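Local coordinates for protein parvulin 42 (Trypanosoma brucei brucei, PDB 6GMP) that probably catalyses the cis-trans isomerisation of peptidyl-prolyl bonds through this C-terminal parvulin-type domain, at residues H7-L12 / W57-F62. Residues are numbered along the deposited sequence; the frame is centred on the assembly and turned at random.
Sequences HFYHVL and WSLDEF
Phe62 lies against the strand between Tyr9 and Val11, while Leu59 lies over one face of the Tyr9 ring. The Leu59 methyl CD1 sits over the centre of that face, 3.7 Å from the Tyr9 centroid and 13° off its normal, a CH-pi contact. The two side chains cross at about a right angle. The other methyl, Leu59 CD2, is 3.9 Å from Tyr9 OH.

The Phe62 ring reaches the strand with its far end. Phe62 CE2 is 3.7 Å from Tyr9 CB. Phe62 CZ is 3.7 Å from Val11 CG2. Both neighbours approach obliquely. Between them the ring edge meets the His10 backbone, with Phe62 CE2 3.8 Å from His10 C. Phe62 CG is anti to the backbone N (chi1 -167°), which extends the ring from the helix to the strand. His10 CB points away from the helix, and its ND1 is hydrogen-bonded to His116.

Tyr119, on the adjacent strand 114-120, stacks on Phe62 and also touches Leu59. Val63, Val65 and Val66 continue the helix side of the packing, touching Tyr9 or Val11.

A capping box fixes the start of the helix that carries Leu59 and Phe62. Glu61 N donates to Ser58 OG at 3.0 Å, and Ser58 N donates to Glu61 OE1 at 2.9 Å from above the carboxylate plane.

The contact is buried and apolar. It packs the first turn of helix 59-69 on strand 6-13, an inner strand of the antiparallel sheet ordered 80-84, 6-13, 114-120, 109-111, in the parvulin (PPIC-type) fold.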
loop_
_atom_site.group_PDB
_atom_site.type_symbol
_atom_site.label_atom_id
_atom_site.label_comp_id
_atom_site.label_asym_id
_atom_site.label_seq_id
_atom_site.Cartn_x
_atom_site.Cartn_y
_atom_site.Cartn_z
ATOM N N HIS A 7 -3.194 7.989 -11.403
ATOM C CA HIS A 7 -2.390 8.405 -10.266
ATOM C C HIS A 7 -2.746 7.571 -9.042
ATOM O O HIS A 7 -3.899 7.581 -8.591
ATOM C CB HIS A 7 -2.660 9.883 -9.994
ATOM C CG HIS A 7 -1.757 10.489 -8.970
ATOM N ND1 HIS A 7 -1.886 11.797 -8.550
ATOM C CD2 HIS A 7 -0.704 9.977 -8.293
ATOM C CE1 HIS A 7 -0.958 12.059 -7.646
ATOM N NE2 HIS A 7 -0.222 10.974 -7.480
ATOM N N PHE A 8 -1.757 6.852 -8.512
ATOM C CA PHE A 8 -1.952 6.011 -7.343
ATOM C C PHE A 8 -1.058 6.405 -6.182
ATOM O O PHE A 8 0.023 6.970 -6.379
ATOM C CB PHE A 8 -1.683 4.544 -7.685
ATOM C CG PHE A 8 -2.571 4.000 -8.759
ATOM C CD1 PHE A 8 -3.877 3.623 -8.489
ATOM C CD2 PHE A 8 -2.080 3.847 -10.042
ATOM C CE1 PHE A 8 -4.680 3.102 -9.492
ATOM C CE2 PHE A 8 -2.875 3.334 -11.052
ATOM C CZ PHE A 8 -4.180 2.963 -10.778
ATOM N N TYR A 9 -1.541 6.094 -4.981
ATOM C CA TYR A 9 -0.723 6.021 -3.776
ATOM C C TYR A 9 -0.825 4.592 -3.258
ATOM O O TYR A 9 -1.750 3.866 -3.617
ATOM C CB TYR A 9 -1.258 6.940 -2.674
ATOM C CG TYR A 9 -0.907 8.400 -2.785
ATOM C CD1 TYR A 9 -1.255 9.145 -3.901
ATOM C CD2 TYR A 9 -0.233 9.044 -1.747
ATOM C CE1 TYR A 9 -0.938 10.486 -3.985
ATOM C CE2 TYR A 9 0.089 10.381 -1.826
ATOM C CZ TYR A 9 -0.263 11.097 -2.946
ATOM O OH TYR A 9 0.061 12.431 -3.015
ATOM N N HIS A 10 0.102 4.180 -2.401
ATOM C CA HIS A 10 -0.088 2.900 -1.718
ATOM C C HIS A 10 0.464 2.890 -0.300
ATOM O O HIS A 10 1.272 3.740 0.082
ATOM C CB HIS A 10 0.426 1.701 -2.548
ATOM C CG HIS A 10 1.906 1.471 -2.489
ATOM N ND1 HIS A 10 2.466 0.250 -2.786
ATOM C CD2 HIS A 10 2.939 2.293 -2.188
ATOM C CE1 HIS A 10 3.778 0.322 -2.665
ATOM N NE2 HIS A 10 4.094 1.550 -2.305
ATOM N N VAL A 11 -0.058 1.946 0.476
ATOM C CA VAL A 11 0.524 1.518 1.735
ATOM C C VAL A 11 1.120 0.146 1.478
ATOM O O VAL A 11 0.464 -0.711 0.869
ATOM C CB VAL A 11 -0.556 1.336 2.819
ATOM C CG1 VAL A 11 0.030 0.699 4.082
ATOM C CG2 VAL A 11 -1.198 2.650 3.169
ATOM N N LEU A 12 2.342 -0.074 1.959
ATOM C CA LEU A 12 3.002 -1.375 1.839
ATOM C C LEU A 12 3.310 -1.941 3.219
ATOM O O LEU A 12 3.967 -1.296 4.026
ATOM C CB LEU A 12 4.302 -1.262 1.038
ATOM C CG LEU A 12 5.029 -2.580 0.781
ATOM C CD1 LEU A 12 4.248 -3.501 -0.134
ATOM C CD2 LEU A 12 6.404 -2.322 0.183
ATOM N N TRP A 57 -12.150 7.458 -0.063
ATOM C CA TRP A 57 -11.331 8.135 0.925
ATOM C C TRP A 57 -10.798 9.416 0.323
ATOM O O TRP A 57 -10.524 9.482 -0.880
ATOM C CB TRP A 57 -10.132 7.297 1.332
ATOM C CG TRP A 57 -10.372 5.948 1.952
ATOM C CD1 TRP A 57 -11.379 5.052 1.685
ATOM C CD2 TRP A 57 -9.550 5.344 2.936
ATOM N NE1 TRP A 57 -11.210 3.917 2.451
ATOM C CE2 TRP A 57 -10.091 4.072 3.227
ATOM C CE3 TRP A 57 -8.380 5.745 3.583
ATOM C CZ2 TRP A 57 -9.512 3.213 4.155
ATOM C CZ3 TRP A 57 -7.808 4.896 4.502
ATOM C CH2 TRP A 57 -8.375 3.641 4.782
ATOM N N SER A 58 -10.614 10.433 1.151
ATOM C CA SER A 58 -9.886 11.606 0.713
ATOM C C SER A 58 -8.400 11.267 0.691
ATOM O O SER A 58 -7.966 10.275 1.281
ATOM C CB SER A 58 -10.119 12.769 1.666
ATOM O OG SER A 58 -9.508 12.496 2.917
ATOM N N LEU A 59 -7.612 12.097 0.020
ATOM C CA LEU A 59 -6.171 11.895 0.011
ATOM C C LEU A 59 -5.622 11.961 1.431
ATOM O O LEU A 59 -4.833 11.117 1.812
ATOM C CB LEU A 59 -5.471 12.919 -0.883
ATOM C CG LEU A 59 -3.946 12.783 -0.923
ATOM C CD1 LEU A 59 -3.504 11.394 -1.361
ATOM C CD2 LEU A 59 -3.361 13.825 -1.856
ATOM N N ASP A 60 -6.067 12.946 2.209
ATOM C CA ASP A 60 -5.601 13.096 3.584
ATOM C C ASP A 60 -5.894 11.835 4.393
ATOM O O ASP A 60 -5.054 11.368 5.159
ATOM C CB ASP A 60 -6.250 14.315 4.246
ATOM C CG ASP A 60 -5.808 15.628 3.618
ATOM O OD1 ASP A 60 -4.705 15.676 3.036
ATOM O OD2 ASP A 60 -6.563 16.620 3.710
ATOM N N GLU A 61 -7.084 11.269 4.222
ATOM C CA GLU A 61 -7.422 10.023 4.916
ATOM C C GLU A 61 -6.489 8.862 4.558
ATOM O O GLU A 61 -6.059 8.083 5.420
ATOM C CB GLU A 61 -8.866 9.635 4.628
ATOM C CG GLU A 61 -9.873 10.458 5.428
ATOM C CD GLU A 61 -11.302 10.343 4.924
ATOM O OE1 GLU A 61 -11.513 9.789 3.822
ATOM O OE2 GLU A 61 -12.227 10.818 5.629
ATOM N N PHE A 62 -6.156 8.727 3.283
ATOM C CA PHE A 62 -5.263 7.655 2.912
ATOM C C PHE A 62 -3.828 7.880 3.402
ATOM O O PHE A 62 -3.159 6.947 3.851
ATOM C CB PHE A 62 -5.257 7.435 1.399
ATOM C CG PHE A 62 -4.584 6.149 1.007
ATOM C CD1 PHE A 62 -5.206 4.935 1.270
ATOM C CD2 PHE A 62 -3.315 6.137 0.451
ATOM C CE1 PHE A 62 -4.597 3.741 0.960
ATOM C CE2 PHE A 62 -2.695 4.935 0.137
ATOM C CZ PHE A 62 -3.347 3.736 0.383
#